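Local coordinates for protein phosphodiesterase (Candida albicans, PDB 6CPU) that belongs to the HD-type phosphodiesterase family, a largely helical fold that here holds a zinc and a magnesium ion, at residues M1-S6 against V44-I49; I12-D17 against K112-I117; V215-F220 against Q301-P306; F287-R292 against Q552-I557; T356-M361 against R375-S380. One frame throughout, in Å; residues are numbered along the deposited sequence.

How the interactions relate
The five contacts fall into two pairs and one that stands by the metals. Interactions 1 and 2 share the small N-terminal sheet: their centres are 9 Å apart, and Ala2 N probably hydrogen-bonds to Val15 O (2.7 Å). Interactions 3 and 4, centres 10 Å apart, meet on the opposite side of the chain's centre, where Val215 O and His288 NE2 probably bond and Glu304 forms a salt bridge with Arg292. Interaction 5 is nested within the loop closed by interaction 4, with nearest atoms about 17 Å apart. Its Glu379 side chain lies about 4 Å from magnesium and about 8 Å from the zinc held by His278, His349, Asp350 and Asp462.

Interaction 1 (M1-S6 against V44-I49); sequences MAEVLS and VPIVII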
# COMPACT_ATOMS: atom_id res chain seq x y z
N MET A 1 -25.89 13.64 6.80
CA MET A 1 -25.68 12.60 5.74
C MET A 1 -24.35 12.74 4.95
O MET A 1 -23.52 11.84 5.00
CB MET A 1 -26.87 12.55 4.78
CG MET A 1 -27.49 11.17 4.68
SD MET A 1 -29.11 11.08 3.92
CE MET A 1 -29.07 12.42 2.73
N ALA A 2 -24.16 13.83 4.22
CA ALA A 2 -22.97 14.00 3.38
C ALA A 2 -22.02 15.08 3.89
O ALA A 2 -22.43 16.03 4.56
CB ALA A 2 -23.37 14.32 1.96
N GLU A 3 -20.74 14.91 3.57
CA GLU A 3 -19.78 15.99 3.68
C GLU A 3 -19.83 16.74 2.37
O GLU A 3 -19.66 16.16 1.30
CB GLU A 3 -18.37 15.45 3.93
CG GLU A 3 -17.28 16.52 3.82
CD GLU A 3 -15.94 16.08 4.39
OE1 GLU A 3 -15.90 15.59 5.53
OE2 GLU A 3 -14.91 16.25 3.70
N VAL A 4 -20.08 18.05 2.44
CA VAL A 4 -20.24 18.85 1.24
C VAL A 4 -19.06 19.80 1.11
O VAL A 4 -18.70 20.49 2.06
CB VAL A 4 -21.57 19.65 1.24
CG1 VAL A 4 -21.68 20.49 -0.02
CG2 VAL A 4 -22.77 18.71 1.37
N LEU A 5 -18.44 19.77 -0.07
CA LEU A 5 -17.28 20.59 -0.39
C LEU A 5 -17.72 21.47 -1.53
O LEU A 5 -18.10 20.97 -2.58
CB LEU A 5 -16.11 19.71 -0.82
CG LEU A 5 -15.78 18.54 0.11
CD1 LEU A 5 -14.56 17.81 -0.42
CD2 LEU A 5 -15.51 18.99 1.54
N SER A 6 -17.71 22.79 -1.32
CA SER A 6 -18.26 23.71 -2.30
C SER A 6 -17.29 24.79 -2.78
O SER A 6 -16.52 25.36 -2.00
CB SER A 6 -19.51 24.39 -1.75
OG SER A 6 -20.05 25.26 -2.72
N VAL A 44 -18.58 8.37 4.76
CA VAL A 44 -19.72 9.22 4.42
C VAL A 44 -19.60 9.63 2.96
O VAL A 44 -18.47 9.79 2.45
CB VAL A 44 -19.81 10.49 5.32
CG1 VAL A 44 -20.16 10.10 6.76
CG2 VAL A 44 -18.54 11.30 5.27
N PRO A 45 -20.73 9.81 2.27
CA PRO A 45 -20.61 10.31 0.91
C PRO A 45 -20.12 11.74 0.91
O PRO A 45 -20.44 12.50 1.83
CB PRO A 45 -22.04 10.25 0.37
CG PRO A 45 -22.80 9.41 1.32
CD PRO A 45 -22.11 9.47 2.63
N ILE A 46 -19.33 12.08 -0.10
CA ILE A 46 -18.82 13.43 -0.27
C ILE A 46 -19.47 14.02 -1.52
O ILE A 46 -19.46 13.41 -2.60
CB ILE A 46 -17.29 13.46 -0.40
CG1 ILE A 46 -16.65 13.02 0.93
CG2 ILE A 46 -16.80 14.85 -0.82
CD1 ILE A 46 -15.16 12.80 0.83
N VAL A 47 -20.04 15.21 -1.37
CA VAL A 47 -20.64 15.94 -2.50
C VAL A 47 -19.76 17.15 -2.81
O VAL A 47 -19.46 17.94 -1.91
CB VAL A 47 -22.08 16.43 -2.19
CG1 VAL A 47 -22.62 17.25 -3.36
CG2 VAL A 47 -22.99 15.26 -1.88
N ILE A 48 -19.32 17.27 -4.06
CA ILE A 48 -18.56 18.44 -4.49
C ILE A 48 -19.43 19.30 -5.41
O ILE A 48 -19.95 18.82 -6.41
CB ILE A 48 -17.24 18.07 -5.18
CG1 ILE A 48 -16.38 17.21 -4.25
CG2 ILE A 48 -16.46 19.32 -5.57
CD1 ILE A 48 -15.07 16.75 -4.86
N ILE A 49 -19.58 20.58 -5.06
CA ILE A 49 -20.39 21.53 -5.83
C ILE A 49 -19.46 22.44 -6.61
O ILE A 49 -18.71 23.23 -6.02
CB ILE A 49 -21.33 22.35 -4.92
CG1 ILE A 49 -22.06 21.44 -3.94
CG2 ILE A 49 -22.35 23.12 -5.76
CD1 ILE A 49 -22.95 22.16 -2.94
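The two central strands of a four-stranded parallel beta-sheet, ordered 16-21, 2-6, 46-49, 100-103, pair here, with Glu3, Val4, Leu5 and Ser6 facing Ile46, Val47, Ile48 and Ile49 in turn. Strands 16-21 and 46-49 are joined by helix 25-34 in a beta-alpha-beta crossover that passes over strand 2-6. The two strand axes diverge by only 21°. Alternate residues of the first strand do the bonding: Glu3 N donates to Pro45 O at 3.0 Å, and Glu3 O receives Val47 N. Leu5 repeats the pattern, with its N reaching Val47 O at 2.8 Å and its O accepting from Ile49 N. Between these bonds Ile48 CA also comes up to Leu5 O at 3.2 Å, a CA-H...O contact.

On the face with Val4 and Val47, Val4 CG1 stands anti to the backbone N (chi1 179°) and meets Ile49 CD1 at 3.6 Å. Toward the start of the strand Ala2 CB touches Val47 CG2, and Ile117 of helix 110-124 packs on the same valine. The other face carries Leu5, whose CD1 leans across Ile46 CG2 at 3.7 Å under Leu28 and Leu32 of helix 25-34. Glu3 runs out extended on this face, and its OE2 forms a salt bridge with Lys35 and a hydrogen bond with His31. At the far end Ser6 OG, hydrogen-bonded to Val8 O, rests 3.9 Å from Ile49 CB.

Interaction 2 (I12-D17 against K112-I117); sequences IPQVTD and KLYQEI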
# COMPACT_ATOMS: atom_id res chain seq x y z
N ILE A 12 -27.19 22.82 0.13
CA ILE A 12 -28.09 21.68 -0.08
C ILE A 12 -28.35 21.03 1.27
O ILE A 12 -27.97 19.89 1.50
CB ILE A 12 -27.51 20.65 -1.09
CG1 ILE A 12 -26.07 20.24 -0.72
CG2 ILE A 12 -27.51 21.21 -2.50
CD1 ILE A 12 -25.51 19.14 -1.60
N PRO A 13 -29.03 21.77 2.18
CA PRO A 13 -29.10 21.36 3.59
C PRO A 13 -29.77 20.01 3.84
O PRO A 13 -29.48 19.37 4.85
CB PRO A 13 -29.89 22.49 4.26
CG PRO A 13 -30.65 23.14 3.14
CD PRO A 13 -29.78 23.01 1.93
N GLN A 14 -30.68 19.61 2.95
CA GLN A 14 -31.39 18.33 3.09
C GLN A 14 -30.45 17.12 3.18
O GLN A 14 -30.81 16.13 3.81
CB GLN A 14 -32.37 18.13 1.92
CG GLN A 14 -31.75 18.26 0.53
CD GLN A 14 -32.43 17.40 -0.53
OE1 GLN A 14 -33.42 16.71 -0.26
NE2 GLN A 14 -31.90 17.44 -1.75
N VAL A 15 -29.27 17.22 2.57
CA VAL A 15 -28.29 16.12 2.57
C VAL A 15 -26.99 16.42 3.33
O VAL A 15 -26.12 15.56 3.42
CB VAL A 15 -27.94 15.69 1.13
CG1 VAL A 15 -29.18 15.18 0.41
CG2 VAL A 15 -27.29 16.82 0.34
N THR A 16 -26.87 17.62 3.90
CA THR A 16 -25.61 18.10 4.46
C THR A 16 -25.44 17.82 5.96
O THR A 16 -26.29 18.19 6.76
CB THR A 16 -25.46 19.61 4.23
OG1 THR A 16 -25.60 19.91 2.84
CG2 THR A 16 -24.10 20.10 4.70
N ASP A 17 -24.35 17.16 6.33
CA ASP A 17 -23.90 17.06 7.73
C ASP A 17 -22.90 18.18 8.03
O ASP A 17 -23.00 18.86 9.04
CB ASP A 17 -23.23 15.70 8.00
CG ASP A 17 -22.71 15.56 9.44
OD1 ASP A 17 -23.32 16.13 10.37
OD2 ASP A 17 -21.68 14.87 9.65
N LYS A 112 -33.60 12.58 -6.56
CA LYS A 112 -32.52 11.70 -7.00
C LYS A 112 -31.29 11.88 -6.10
O LYS A 112 -30.70 10.91 -5.65
CB LYS A 112 -32.14 11.98 -8.46
CG LYS A 112 -31.30 10.88 -9.10
CD LYS A 112 -30.42 11.40 -10.23
CE LYS A 112 -31.23 11.78 -11.46
NZ LYS A 112 -30.43 12.57 -12.43
N LEU A 113 -30.92 13.14 -5.85
CA LEU A 113 -29.75 13.46 -5.02
C LEU A 113 -29.87 12.89 -3.61
O LEU A 113 -28.96 12.23 -3.13
CB LEU A 113 -29.54 14.98 -4.94
CG LEU A 113 -28.38 15.48 -4.07
CD1 LEU A 113 -27.04 15.15 -4.73
CD2 LEU A 113 -28.49 16.97 -3.81
N TYR A 114 -31.00 13.14 -2.96
CA TYR A 114 -31.22 12.66 -1.60
C TYR A 114 -31.19 11.12 -1.53
O TYR A 114 -30.57 10.55 -0.64
CB TYR A 114 -32.55 13.19 -1.05
CG TYR A 114 -32.80 12.83 0.39
CD1 TYR A 114 -32.48 13.71 1.42
CD2 TYR A 114 -33.33 11.59 0.74
CE1 TYR A 114 -32.70 13.37 2.74
CE2 TYR A 114 -33.55 11.24 2.06
CZ TYR A 114 -33.23 12.14 3.05
OH TYR A 114 -33.44 11.81 4.37
N GLN A 115 -31.86 10.48 -2.49
CA GLN A 115 -31.94 9.01 -2.56
C GLN A 115 -30.56 8.40 -2.79
O GLN A 115 -30.17 7.43 -2.12
CB GLN A 115 -32.89 8.60 -3.69
CG GLN A 115 -33.22 7.11 -3.74
CD GLN A 115 -32.17 6.29 -4.49
OE1 GLN A 115 -31.57 6.75 -5.46
NE2 GLN A 115 -31.97 5.05 -4.03
N GLU A 116 -29.82 8.97 -3.73
CA GLU A 116 -28.47 8.55 -4.04
C GLU A 116 -27.55 8.67 -2.82
O GLU A 116 -26.84 7.72 -2.47
CB GLU A 116 -27.93 9.40 -5.20
CG GLU A 116 -26.97 8.69 -6.12
CD GLU A 116 -26.69 9.45 -7.41
OE1 GLU A 116 -27.60 10.14 -7.91
OE2 GLU A 116 -25.55 9.33 -7.92
N ILE A 117 -27.57 9.83 -2.17
CA ILE A 117 -26.73 10.06 -0.99
C ILE A 117 -27.17 9.18 0.19
O ILE A 117 -26.32 8.63 0.89
CB ILE A 117 -26.70 11.55 -0.58
CG1 ILE A 117 -25.97 12.36 -1.64
CG2 ILE A 117 -26.01 11.73 0.77
CD1 ILE A 117 -26.16 13.85 -1.52
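Val15 makes the central packing against helix 110-124, touching both Tyr114 and Ile117. Its CB lies 3.7 Å from Ile117 CD1, and the two side chains cross at roughly a right angle. Val15 CG1 rests beside Tyr114 CD1 (3.8 Å), sliding past the tyrosine in the opposite direction. The ring, swung out with CG trans to the backbone N (chi1 -176°), brings CE1 to within 3.5 Å of Gln14 O, which sits at the ring edge. Gln14 OE1 adds a contact with Tyr114 CD1 at 3.6 Å, the amide turned 31° from the ring. Leu113 CD2 fills in against Gln14 NE2 and, more loosely, Ile12 CD1.

Further out, Ile12 O fixes the turn by accepting from Val15 N and from Thr16 OG1 (2.7 Å), which approach on opposite faces of its carbonyl plane. Backbone bonds of Val15 and Asp17 to Ala2 join the turn to strand 2-6. With no hydrogen bond between the segments, the loop leading into strand 16-21 meets the helix through van der Waals contact, chiefly of Val15 with Tyr114 and Ile117.

Interaction 3 (V215-F220 against Q301-P306); sequences VGHWSF and QFVEDP
Gly216 and Val303 are joined by the direct backbone hydrogen bond of this contact, Val303 N to Gly216 O at 3.0 Å. The N-H points well at the oxygen, 162°, but the donor stands 44° out of the carbonyl plane. One water ties the segments again: it accepts from Trp218 N (2.9 Å) and donates to Val303 O and Asp305 O. Gly216 CA also comes within 3.4 Å of Gln301 O in a CA-H...O contact; that carbonyl has no conventional partner in the model.

The C-terminal end of helix 205-216 is thus bound to the long loop between helices 276-292 and 336-348 of the helical phosphodiesterase fold.

In a CH-pi contact, Val303 CG2 sits over the centre of the His217 ring, 3.7 Å from its centroid and 8° off the normal. His217 ND1 is itself hydrogen-bonded to Tyr213 O. At the indole, Pro306 O lies at the ring edge, 3.3 Å from Trp218 CD1, and Pro306 CB packs on Trp218 CB at 3.8 Å. The indole NE1 donates to Thr467 O.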
# COMPACT_ATOMS: atom_id res chain seq x y z
N VAL A 215 13.72 4.40 9.62
CA VAL A 215 14.03 3.66 8.40
C VAL A 215 15.33 2.83 8.58
O VAL A 215 15.47 1.74 8.03
CB VAL A 215 14.14 4.60 7.19
CG1 VAL A 215 14.76 3.92 5.99
CG2 VAL A 215 12.75 5.13 6.82
N GLY A 216 16.25 3.37 9.38
CA GLY A 216 17.49 2.69 9.71
C GLY A 216 17.41 1.45 10.58
O GLY A 216 18.33 0.65 10.54
N HIS A 217 16.34 1.27 11.36
CA HIS A 217 16.19 0.10 12.23
C HIS A 217 15.55 -1.10 11.53
O HIS A 217 14.54 -0.94 10.83
CB HIS A 217 15.31 0.43 13.42
CG HIS A 217 15.99 1.25 14.48
ND1 HIS A 217 16.15 2.61 14.37
CD2 HIS A 217 16.54 0.90 15.67
CE1 HIS A 217 16.76 3.07 15.45
NE2 HIS A 217 17.01 2.05 16.25
N TRP A 218 16.09 -2.30 11.75
CA TRP A 218 15.39 -3.53 11.35
C TRP A 218 14.12 -3.70 12.17
O TRP A 218 13.13 -4.25 11.70
CB TRP A 218 16.27 -4.78 11.47
CG TRP A 218 15.51 -6.02 11.10
CD1 TRP A 218 15.10 -7.01 11.93
CD2 TRP A 218 15.00 -6.34 9.80
NE1 TRP A 218 14.39 -7.96 11.23
CE2 TRP A 218 14.32 -7.57 9.92
CE3 TRP A 218 15.09 -5.74 8.54
CZ2 TRP A 218 13.71 -8.20 8.83
CZ3 TRP A 218 14.48 -6.36 7.46
CH2 TRP A 218 13.81 -7.58 7.61
N SER A 219 14.14 -3.22 13.41
CA SER A 219 12.93 -3.16 14.23
C SER A 219 12.11 -1.92 13.82
O SER A 219 11.92 -1.00 14.60
CB SER A 219 13.29 -3.13 15.72
OG SER A 219 12.15 -3.42 16.52
N PHE A 220 11.61 -1.94 12.59
CA PHE A 220 10.93 -0.79 12.01
C PHE A 220 9.63 -0.55 12.76
O PHE A 220 8.74 -1.40 12.73
CB PHE A 220 10.67 -1.07 10.53
CG PHE A 220 10.05 0.09 9.78
CD1 PHE A 220 10.67 1.32 9.76
CD2 PHE A 220 8.87 -0.08 9.06
CE1 PHE A 220 10.11 2.39 9.05
CE2 PHE A 220 8.31 0.97 8.35
CZ PHE A 220 8.93 2.21 8.34
N GLN A 301 22.45 6.78 9.15
CA GLN A 301 21.37 6.48 10.08
C GLN A 301 21.00 4.99 10.13
O GLN A 301 20.04 4.61 10.80
CB GLN A 301 20.13 7.32 9.72
CG GLN A 301 20.38 8.82 9.67
CD GLN A 301 20.72 9.35 8.28
OE1 GLN A 301 21.36 8.67 7.48
NE2 GLN A 301 20.30 10.58 8.00
N PHE A 302 21.77 4.16 9.43
CA PHE A 302 21.53 2.72 9.39
C PHE A 302 22.04 2.07 10.68
O PHE A 302 23.15 2.36 11.13
CB PHE A 302 22.23 2.13 8.17
CG PHE A 302 22.02 0.66 7.99
CD1 PHE A 302 20.84 0.18 7.43
CD2 PHE A 302 22.99 -0.25 8.39
CE1 PHE A 302 20.64 -1.19 7.26
CE2 PHE A 302 22.79 -1.61 8.22
CZ PHE A 302 21.62 -2.08 7.66
N VAL A 303 21.23 1.18 11.26
CA VAL A 303 21.57 0.51 12.51
C VAL A 303 22.06 -0.90 12.20
O VAL A 303 21.28 -1.78 11.84
CB VAL A 303 20.38 0.49 13.49
CG1 VAL A 303 20.73 -0.27 14.76
CG2 VAL A 303 19.94 1.91 13.82
N GLU A 304 23.37 -1.10 12.31
CA GLU A 304 24.02 -2.32 11.85
C GLU A 304 23.44 -3.61 12.46
O GLU A 304 23.35 -4.62 11.78
CB GLU A 304 25.52 -2.25 12.13
CG GLU A 304 26.33 -3.40 11.55
CD GLU A 304 26.21 -3.51 10.04
OE1 GLU A 304 26.35 -2.47 9.35
OE2 GLU A 304 25.99 -4.63 9.54
N ASP A 305 23.05 -3.55 13.73
CA ASP A 305 22.59 -4.73 14.46
C ASP A 305 21.08 -4.91 14.33
O ASP A 305 20.32 -4.18 14.95
CB ASP A 305 22.99 -4.62 15.93
CG ASP A 305 22.73 -5.90 16.73
OD1 ASP A 305 21.90 -6.74 16.31
OD2 ASP A 305 23.35 -6.05 17.79
N PRO A 306 20.64 -5.92 13.56
CA PRO A 306 19.21 -6.04 13.28
C PRO A 306 18.37 -6.51 14.47
O PRO A 306 17.15 -6.42 14.42
CB PRO A 306 19.17 -7.09 12.16
CG PRO A 306 20.36 -7.95 12.42
CD PRO A 306 21.42 -7.03 12.97
O HOH W 1 18.79 -2.59 12.90

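Interaction 4 (F287-R292 against Q552-I557); sequences FHFLIR and QYTCDI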
# COMPACT_ATOMS: atom_id res chain seq x y z
N PHE A 287 14.25 -2.81 1.50
CA PHE A 287 15.30 -1.80 1.61
C PHE A 287 16.48 -2.33 2.44
O PHE A 287 17.63 -2.24 2.02
CB PHE A 287 14.72 -0.53 2.23
CG PHE A 287 15.59 0.68 2.09
CD1 PHE A 287 15.82 1.24 0.84
CD2 PHE A 287 16.15 1.28 3.20
CE1 PHE A 287 16.61 2.37 0.70
CE2 PHE A 287 16.94 2.42 3.07
CZ PHE A 287 17.17 2.96 1.82
N HIS A 288 16.18 -2.90 3.60
CA HIS A 288 17.24 -3.50 4.44
C HIS A 288 17.92 -4.69 3.77
O HIS A 288 19.16 -4.77 3.78
CB HIS A 288 16.71 -3.87 5.83
CG HIS A 288 16.81 -2.76 6.82
ND1 HIS A 288 17.60 -2.83 7.95
CD2 HIS A 288 16.24 -1.53 6.85
CE1 HIS A 288 17.51 -1.70 8.63
NE2 HIS A 288 16.67 -0.90 7.98
N PHE A 289 17.14 -5.60 3.18
CA PHE A 289 17.73 -6.72 2.42
C PHE A 289 18.73 -6.22 1.40
O PHE A 289 19.87 -6.71 1.34
CB PHE A 289 16.66 -7.56 1.70
CG PHE A 289 15.68 -8.27 2.61
CD1 PHE A 289 15.94 -8.47 3.96
CD2 PHE A 289 14.49 -8.77 2.09
CE1 PHE A 289 15.04 -9.14 4.77
CE2 PHE A 289 13.59 -9.44 2.90
CZ PHE A 289 13.85 -9.62 4.24
N LEU A 290 18.33 -5.23 0.60
CA LEU A 290 19.17 -4.70 -0.46
C LEU A 290 20.45 -4.02 0.06
O LEU A 290 21.49 -4.10 -0.59
CB LEU A 290 18.37 -3.74 -1.32
CG LEU A 290 17.29 -4.42 -2.18
CD1 LEU A 290 16.17 -3.45 -2.55
CD2 LEU A 290 17.91 -5.04 -3.42
N ILE A 291 20.37 -3.36 1.21
CA ILE A 291 21.57 -2.78 1.81
C ILE A 291 22.53 -3.89 2.24
O ILE A 291 23.69 -3.91 1.85
CB ILE A 291 21.24 -1.86 3.00
CG1 ILE A 291 20.60 -0.57 2.49
CG2 ILE A 291 22.51 -1.53 3.80
CD1 ILE A 291 19.75 0.11 3.53
N ARG A 292 22.01 -4.84 3.02
CA ARG A 292 22.83 -5.93 3.53
C ARG A 292 23.38 -6.85 2.43
O ARG A 292 24.36 -7.56 2.65
CB ARG A 292 22.06 -6.71 4.59
CG ARG A 292 21.76 -5.89 5.83
CD ARG A 292 21.28 -6.76 6.97
NE ARG A 292 20.74 -5.99 8.09
CZ ARG A 292 21.47 -5.39 9.04
NH1 ARG A 292 22.80 -5.44 9.01
NH2 ARG A 292 20.86 -4.73 10.01
N GLN A 552 21.04 -14.15 6.82
CA GLN A 552 20.95 -15.18 7.86
C GLN A 552 20.30 -14.65 9.14
O GLN A 552 19.59 -15.38 9.84
CB GLN A 552 22.35 -15.77 8.16
CG GLN A 552 22.41 -16.82 9.26
CD GLN A 552 21.65 -18.09 8.93
OE1 GLN A 552 21.61 -18.52 7.78
NE2 GLN A 552 21.05 -18.70 9.94
N TYR A 553 20.52 -13.37 9.44
CA TYR A 553 19.94 -12.76 10.63
C TYR A 553 18.42 -12.95 10.72
O TYR A 553 17.87 -13.01 11.82
CB TYR A 553 20.31 -11.27 10.70
CG TYR A 553 19.50 -10.38 9.77
CD1 TYR A 553 18.33 -9.77 10.21
CD2 TYR A 553 19.91 -10.14 8.47
CE1 TYR A 553 17.59 -8.95 9.37
CE2 TYR A 553 19.18 -9.33 7.62
CZ TYR A 553 18.02 -8.73 8.09
OH TYR A 553 17.28 -7.91 7.25
N THR A 554 17.74 -13.05 9.57
CA THR A 554 16.30 -13.30 9.56
C THR A 554 15.98 -14.66 10.18
O THR A 554 15.08 -14.77 11.01
CB THR A 554 15.69 -13.21 8.15
OG1 THR A 554 16.38 -14.09 7.25
CG2 THR A 554 15.77 -11.79 7.61
N CYS A 555 16.71 -15.68 9.77
CA CYS A 555 16.57 -17.01 10.37
C CYS A 555 16.85 -16.98 11.88
O CYS A 555 16.17 -17.65 12.66
CB CYS A 555 17.49 -18.01 9.68
SG CYS A 555 17.37 -18.00 7.88
N ASP A 556 17.85 -16.20 12.29
CA ASP A 556 18.20 -16.06 13.71
C ASP A 556 17.05 -15.51 14.53
O ASP A 556 16.77 -16.02 15.63
CB ASP A 556 19.44 -15.17 13.90
CG ASP A 556 20.68 -15.71 13.20
OD1 ASP A 556 20.73 -16.92 12.91
OD2 ASP A 556 21.60 -14.91 12.93
N ILE A 557 16.37 -14.49 14.01
CA ILE A 557 15.25 -13.87 14.73
C ILE A 557 14.00 -14.75 14.71
O ILE A 557 13.27 -14.81 15.70
CB ILE A 557 14.91 -12.45 14.21
CG1 ILE A 557 16.11 -11.51 14.41
CG2 ILE A 557 13.69 -11.89 14.92
CD1 ILE A 557 16.01 -10.20 13.66
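Tyr553, near the start of helix 552-569, spans the wide gap between the segments, whose axes (287-292 and 552-557) come no nearer than 12.5 Å. Its CG stands between the backbone N and the carbonyl carbon (chi1 78°), which sends the ring out between Phe289 and Arg292. The hydroxyl ends in the plane of the Phe289 ring, at its edge, 3.6 Å from CE1. Arg292 comes over the tyrosine face as a cation-pi partner: CZ is 5.0 Å from the ring centroid and 17° off the normal. The guanidinium is tilted 60° to the ring, and Arg292 CD presses closer, 3.4 Å from Tyr553 CE2. One residue on, Thr554 directs CG2 at Phe289 CE1 (4.0 Å), while its OG1 bonds back to Leu551 O.

Trp218 meets the tyrosine edge-to-face, and Arg292 NH1 donates to Glu304 O. Tyr553 OH and Arg292 NE are buried with no polar partner in the model. No hydrogen bond joins the two segments; they meet through packing on the aromatic rings, to which the cation-pi contact probably adds some attraction.

Interaction 5 (T356-M361 against R375-S380); sequences TTNDFM and RSVLES
Asn358 ND2 donates to Glu379 OE1 in the shortest bond of this contact, 2.8 Å and almost straight at 177°. The carboxylate oxygen lies in the amide plane and uses its syn lone pair, although the two flat groups are turned 72° apart. The other end of the amide is engaged as well: Asn358 OD1 accepts from Leu378 N at 2.9 Å, the donor tilted 17° from the carbonyl plane. That N-H belongs to the first turn of helix 377-394, where the N-cap residue Ser376 makes no capping bond of its own; its OG bonds to Asp423 instead. The bond to Asn358 probably helps to orient the Glu379 carboxylate, whose side chain lies about 4 Å from the magnesium ion.

Leu378 CG lies alongside the amide oxygen, 3.4 Å from Asn358 OD1. Apolar packing follows: Met361 CG is 4.2 Å from Leu378 CD2, and Met361 CB meets Val377 CG1. Thr357 OG1 caps helix 358-363, accepting from Phe360 N at 3.1 Å. The starts of helices 358-363 and 377-394 are joined here, with helix 367-371 touching Met361 and Val377, and helix 127-135 against Thr356 and Met361.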
# COMPACT_ATOMS: atom_id res chain seq x y z
N THR A 356 -9.52 -8.68 2.26
CA THR A 356 -9.92 -10.10 2.24
C THR A 356 -8.72 -11.02 1.92
O THR A 356 -7.60 -10.69 2.26
CB THR A 356 -11.12 -10.33 1.27
OG1 THR A 356 -10.73 -10.00 -0.05
CG2 THR A 356 -12.29 -9.47 1.65
N THR A 357 -8.96 -12.18 1.33
CA THR A 357 -7.91 -13.13 0.96
C THR A 357 -8.31 -13.77 -0.35
O THR A 357 -9.49 -13.75 -0.70
CB THR A 357 -7.80 -14.30 1.98
OG1 THR A 357 -9.06 -14.99 2.03
CG2 THR A 357 -7.45 -13.80 3.37
N ASN A 358 -7.36 -14.38 -1.05
CA ASN A 358 -7.68 -15.13 -2.27
C ASN A 358 -8.72 -16.22 -1.99
O ASN A 358 -9.69 -16.37 -2.73
CB ASN A 358 -6.43 -15.72 -2.95
CG ASN A 358 -5.63 -14.68 -3.73
OD1 ASN A 358 -6.15 -13.64 -4.10
ND2 ASN A 358 -4.36 -14.96 -3.97
N ASP A 359 -8.55 -16.95 -0.89
CA ASP A 359 -9.49 -18.00 -0.53
C ASP A 359 -10.93 -17.49 -0.42
O ASP A 359 -11.85 -18.13 -0.93
CB ASP A 359 -9.07 -18.70 0.77
CG ASP A 359 -7.84 -19.57 0.59
OD1 ASP A 359 -7.62 -20.06 -0.55
OD2 ASP A 359 -7.09 -19.78 1.57
N PHE A 360 -11.12 -16.33 0.20
CA PHE A 360 -12.45 -15.76 0.34
C PHE A 360 -13.03 -15.36 -1.02
O PHE A 360 -14.18 -15.65 -1.31
CB PHE A 360 -12.42 -14.54 1.27
CG PHE A 360 -13.65 -13.71 1.19
CD1 PHE A 360 -14.75 -14.01 1.97
CD2 PHE A 360 -13.73 -12.63 0.30
CE1 PHE A 360 -15.89 -13.25 1.88
CE2 PHE A 360 -14.87 -11.87 0.21
CZ PHE A 360 -15.96 -12.18 1.00
N MET A 361 -12.22 -14.66 -1.82
CA MET A 361 -12.68 -14.19 -3.13
C MET A 361 -13.08 -15.38 -4.02
O MET A 361 -14.10 -15.32 -4.73
CB MET A 361 -11.61 -13.35 -3.83
CG MET A 361 -11.14 -12.13 -3.04
SD MET A 361 -12.39 -10.88 -2.84
CE MET A 361 -12.26 -10.08 -4.45
N ARG A 375 -7.05 -17.65 -10.33
CA ARG A 375 -5.59 -17.70 -10.36
C ARG A 375 -4.99 -16.39 -9.87
O ARG A 375 -5.19 -15.36 -10.50
CB ARG A 375 -5.08 -18.00 -11.77
CG ARG A 375 -5.53 -19.35 -12.32
CD ARG A 375 -5.03 -20.49 -11.46
NE ARG A 375 -5.39 -21.80 -11.99
CZ ARG A 375 -4.73 -22.45 -12.95
NH1 ARG A 375 -3.64 -21.92 -13.51
NH2 ARG A 375 -5.16 -23.65 -13.35
N SER A 376 -4.25 -16.44 -8.76
CA SER A 376 -3.57 -15.25 -8.20
C SER A 376 -4.47 -14.03 -8.24
O SER A 376 -4.09 -13.00 -8.80
CB SER A 376 -2.28 -14.94 -8.99
OG SER A 376 -1.37 -16.01 -8.94
N VAL A 377 -5.65 -14.14 -7.64
CA VAL A 377 -6.75 -13.18 -7.88
C VAL A 377 -6.36 -11.76 -7.43
O VAL A 377 -6.33 -10.84 -8.23
CB VAL A 377 -8.05 -13.63 -7.18
CG1 VAL A 377 -9.12 -12.54 -7.20
CG2 VAL A 377 -8.57 -14.93 -7.81
N LEU A 378 -6.05 -11.61 -6.14
CA LEU A 378 -5.74 -10.29 -5.61
C LEU A 378 -4.43 -9.76 -6.18
O LEU A 378 -4.34 -8.58 -6.50
CB LEU A 378 -5.74 -10.29 -4.07
CG LEU A 378 -7.11 -10.49 -3.42
CD1 LEU A 378 -6.99 -10.58 -1.90
CD2 LEU A 378 -8.09 -9.40 -3.82
N GLU A 379 -3.45 -10.63 -6.37
CA GLU A 379 -2.15 -10.20 -6.87
C GLU A 379 -2.24 -9.72 -8.33
O GLU A 379 -1.52 -8.79 -8.74
CB GLU A 379 -1.10 -11.31 -6.73
CG GLU A 379 -0.78 -11.69 -5.28
CD GLU A 379 -1.81 -12.62 -4.64
OE1 GLU A 379 -2.69 -13.18 -5.34
OE2 GLU A 379 -1.75 -12.80 -3.40
N SER A 380 -3.07 -10.38 -9.12
CA SER A 380 -3.31 -9.93 -10.49
C SER A 380 -3.91 -8.52 -10.50
O SER A 380 -3.52 -7.67 -11.29
CB SER A 380 -4.22 -10.90 -11.22
OG SER A 380 -3.65 -12.21 -11.25